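Local coordinates for sensor protein (Thermotoga maritima, PDB 3A0S) that probably senses signals as the PAS domain of a histidine kinase thought to transfer phosphate from ATP to a protein histidine, at residues A[74-79]-A[88-93]. Numbering follows the deposited sequence.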
ATOM      1  N   ILE A  74      -3.104   8.110   4.913  1.00 23.07           N
ATOM      2  CA  ILE A  74      -2.723   7.090   3.937  1.00 23.34           C
ATOM      3  C   ILE A  74      -2.924   7.641   2.525  1.00 23.88           C
ATOM      4  O   ILE A  74      -4.011   8.117   2.181  1.00 24.07           O
ATOM      5  CB  ILE A  74      -3.494   5.771   4.138  1.00 22.77           C
ATOM      6  CG1 ILE A  74      -3.366   5.275   5.586  1.00 24.51           C
ATOM      7  CG2 ILE A  74      -3.026   4.701   3.138  1.00 22.72           C
ATOM      8  CD1 ILE A  74      -4.010   3.919   5.860  1.00 25.58           C
ATOM      9  N   ARG A  75      -1.878   7.593   1.700  1.00 23.07           N
ATOM     10  CA  ARG A  75      -2.022   8.016   0.306  1.00 23.39           C
ATOM     11  C   ARG A  75      -1.895   6.786  -0.563  1.00 22.54           C
ATOM     12  O   ARG A  75      -1.062   5.919  -0.312  1.00 21.40           O
ATOM     13  CB  ARG A  75      -0.926   9.019  -0.075  0.50 22.96           C
ATOM     14  CG  ARG A  75      -0.985   9.525  -1.530  0.50 24.00           C
ATOM     15  CD  ARG A  75       0.024  10.653  -1.771  0.50 26.05           C
ATOM     16  NE  ARG A  75       1.407  10.201  -1.589  0.50 30.01           N
ATOM     17  CZ  ARG A  75       2.351  10.885  -0.944  0.50 32.12           C
ATOM     18  NH1 ARG A  75       2.085  12.069  -0.408  0.50 32.79           N
ATOM     19  NH2 ARG A  75       3.577  10.394  -0.844  0.50 32.57           N
ATOM     20  N   PHE A  76      -2.731   6.726  -1.591  1.00 20.76           N
ATOM     21  CA  PHE A  76      -2.696   5.671  -2.595  1.00 20.46           C
ATOM     22  C   PHE A  76      -2.432   6.311  -3.941  1.00 21.37           C
ATOM     23  O   PHE A  76      -3.227   7.144  -4.418  1.00 21.86           O
ATOM     24  CB  PHE A  76      -4.049   4.972  -2.665  1.00 20.48           C
ATOM     25  CG  PHE A  76      -4.502   4.346  -1.381  1.00 19.64           C
ATOM     26  CD1 PHE A  76      -5.068   5.097  -0.353  1.00 20.76           C
ATOM     27  CD2 PHE A  76      -4.405   2.984  -1.228  1.00 21.44           C
ATOM     28  CE1 PHE A  76      -5.520   4.472   0.814  1.00 20.19           C
ATOM     29  CE2 PHE A  76      -4.839   2.357  -0.081  1.00 19.88           C
ATOM     30  CZ  PHE A  76      -5.409   3.081   0.936  1.00 20.50           C
ATOM     31  N   SER A  77      -1.342   5.901  -4.574  1.00 21.35           N
ATOM     32  CA  SER A  77      -0.930   6.515  -5.837  1.00 22.11           C
ATOM     33  C   SER A  77      -0.737   5.471  -6.935  1.00 21.46           C
ATOM     34  O   SER A  77       0.242   4.741  -6.908  1.00 21.58           O
ATOM     35  CB  SER A  77       0.404   7.223  -5.634  1.00 22.96           C
ATOM     36  OG  SER A  77       0.346   8.152  -4.546  1.00 28.14           O
ATOM     37  N   PRO A  78      -1.628   5.459  -7.949  1.00 21.16           N
ATOM     38  CA  PRO A  78      -1.417   4.548  -9.091  1.00 22.08           C
ATOM     39  C   PRO A  78      -0.179   5.004  -9.860  1.00 21.09           C
ATOM     40  O   PRO A  78       0.130   6.204  -9.897  1.00 21.84           O
ATOM     41  CB  PRO A  78      -2.688   4.711  -9.922  1.00 22.81           C
ATOM     42  CG  PRO A  78      -3.203   6.050  -9.545  1.00 25.16           C
ATOM     43  CD  PRO A  78      -2.793   6.340  -8.146  1.00 22.30           C
ATOM     44  N   PHE A  79       0.557   4.072 -10.451  1.00 20.89           N
ATOM     45  CA  PHE A  79       1.703   4.490 -11.274  1.00 20.73           C
ATOM     46  C   PHE A  79       1.789   3.649 -12.538  1.00 21.18           C
ATOM     47  O   PHE A  79       1.223   2.556 -12.584  1.00 20.19           O
ATOM     48  CB  PHE A  79       3.007   4.377 -10.477  1.00 22.66           C
ATOM     49  CG  PHE A  79       3.348   2.953 -10.071  1.00 21.29           C
ATOM     50  CD1 PHE A  79       2.850   2.413  -8.891  1.00 23.99           C
ATOM     51  CD2 PHE A  79       4.163   2.150 -10.880  1.00 23.85           C
ATOM     52  CE1 PHE A  79       3.149   1.096  -8.528  1.00 24.42           C
ATOM     53  CE2 PHE A  79       4.477   0.845 -10.519  1.00 26.54           C
ATOM     54  CZ  PHE A  79       3.967   0.323  -9.342  1.00 24.91           C
ATOM     55  N   GLU A  88       0.863  -0.065 -13.638  1.00 22.79           N
ATOM     56  CA  GLU A  88       1.611  -1.186 -13.061  1.00 23.72           C
ATOM     57  C   GLU A  88       1.356  -1.438 -11.562  1.00 23.35           C
ATOM     58  O   GLU A  88       1.827  -2.440 -11.021  1.00 24.66           O
ATOM     59  CB  GLU A  88       3.098  -1.174 -13.410  0.50 23.06           C
ATOM     60  CG  GLU A  88       3.383  -1.659 -14.844  0.50 21.97           C
ATOM     61  CD  GLU A  88       3.059  -3.139 -15.073  0.50 21.35           C
ATOM     62  OE1 GLU A  88       3.033  -3.914 -14.099  0.50 22.53           O
ATOM     63  OE2 GLU A  88       2.818  -3.516 -16.238  0.50 16.46           O
ATOM     64  N   GLY A  89       0.583  -0.582 -10.906  1.00 22.37           N
ATOM     65  CA  GLY A  89       0.248  -0.866  -9.510  1.00 21.74           C
ATOM     66  C   GLY A  89      -0.056   0.399  -8.758  1.00 21.68           C
ATOM     67  O   GLY A  89      -0.416   1.406  -9.347  1.00 21.04           O
ATOM     68  N   VAL A  90       0.040   0.313  -7.432  1.00 20.10           N
ATOM     69  CA  VAL A  90      -0.348   1.406  -6.530  1.00 20.16           C
ATOM     70  C   VAL A  90       0.686   1.469  -5.391  1.00 20.31           C
ATOM     71  O   VAL A  90       0.980   0.443  -4.771  1.00 20.48           O
ATOM     72  CB  VAL A  90      -1.754   1.143  -5.954  1.00 20.56           C
ATOM     73  CG1 VAL A  90      -2.097   2.187  -4.882  1.00 20.91           C
ATOM     74  CG2 VAL A  90      -2.832   1.122  -7.056  1.00 21.47           C
ATOM     75  N   ILE A  91       1.210   2.659  -5.134  1.00 18.79           N
ATOM     76  CA  ILE A  91       2.093   2.927  -3.997  1.00 19.61           C
ATOM     77  C   ILE A  91       1.229   3.445  -2.845  1.00 19.00           C
ATOM     78  O   ILE A  91       0.394   4.347  -3.002  1.00 19.25           O
ATOM     79  CB  ILE A  91       3.165   3.965  -4.346  1.00 20.48           C
ATOM     80  CG1 ILE A  91       4.010   3.486  -5.528  1.00 22.93           C
ATOM     81  CG2 ILE A  91       4.048   4.212  -3.110  1.00 20.54           C
ATOM     82  CD1 ILE A  91       4.657   4.628  -6.340  1.00 27.08           C
ATOM     83  N   ILE A  92       1.389   2.806  -1.684  1.00 18.17           N
ATOM     84  CA  ILE A  92       0.675   3.189  -0.478  1.00 17.80           C
ATOM     85  C   ILE A  92       1.688   3.760   0.525  1.00 18.43           C
ATOM     86  O   ILE A  92       2.682   3.115   0.857  1.00 18.67           O
ATOM     87  CB  ILE A  92      -0.068   1.974   0.105  1.00 17.93           C
ATOM     88  CG1 ILE A  92      -0.933   1.322  -0.984  1.00 19.09           C
ATOM     89  CG2 ILE A  92      -0.904   2.401   1.316  1.00 19.45           C
ATOM     90  CD1 ILE A  92      -1.540  -0.016  -0.492  1.00 20.54           C
ATOM     91  N   THR A  93       1.432   4.987   0.973  1.00 19.38           N
ATOM     92  CA  THR A  93       2.338   5.683   1.897  1.00 19.08           C
ATOM     93  C   THR A  93       1.544   6.025   3.140  1.00 19.00           C
ATOM     94  O   THR A  93       0.511   6.699   3.030  1.00 20.75           O
ATOM     95  CB  THR A  93       2.890   7.007   1.264  1.00 19.95           C
ATOM     96  OG1 THR A  93       3.443   6.697  -0.008  1.00 21.57           O
ATOM     97  CG2 THR A  93       4.016   7.614   2.151  1.00 19.99           C
TER
HETATM   98  O   HOH W   1       1.550   6.857  -1.990  1.00 19.51           O
HETATM   99  O   HOH W   2       5.995   8.486  -1.411  1.00 43.60           O
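R75, S77 and F79 pair with T93, I91 and G89 in an antiparallel hairpin, at the point where strands 70-80 and 87-95 run side by side within the domain's sheet. The N-to-C directions of segments 74-79 and 88-93 lie 158° apart, close to antiparallel. Two bonds join R75 to T93 and two join S77 to I91; that from S77 N to I91 O, 2.8 Å long, lies in the carbonyl plane, whereas I91 N approaches S77 O from 40° above it. Toward the turn, F79 N reaches G89 O and E88 N reaches F79 O.

F79 has its CG between backbone N and carbonyl carbon (chi1 64°), which folds the ring across the neighbouring strand. G89 N sits 3.8 Å above one face of the F79 ring, offset toward the rim, and F79 CD1 meets I91 CG1 at 3.7 Å. The absence of a side chain at G89 lets the ring lie this close, with F79 CE1 3.3 Å from G89 C, and the backbone angles of G89 by themselves also call for glycine. An alanine in place of F79 would probably uncover the G89 backbone and leave I91 CG1 without its aromatic neighbour.

Further along this face, one water bridges S77 OG, I91 O and T93 OG1, the last at 2.7 Å. On the other face, I74 CG2 touches I92 CG2 at 3.6 Å, and F76 CD2 meets I92 CG1 at 3.9 Å. F76, P78 and V90 also pack against helix 44-56. Strands 60-67 and 4-9 flank the hairpin, giving the 2-1-5-4-3 antiparallel order, with helices over one face, characteristic of the PAS fold.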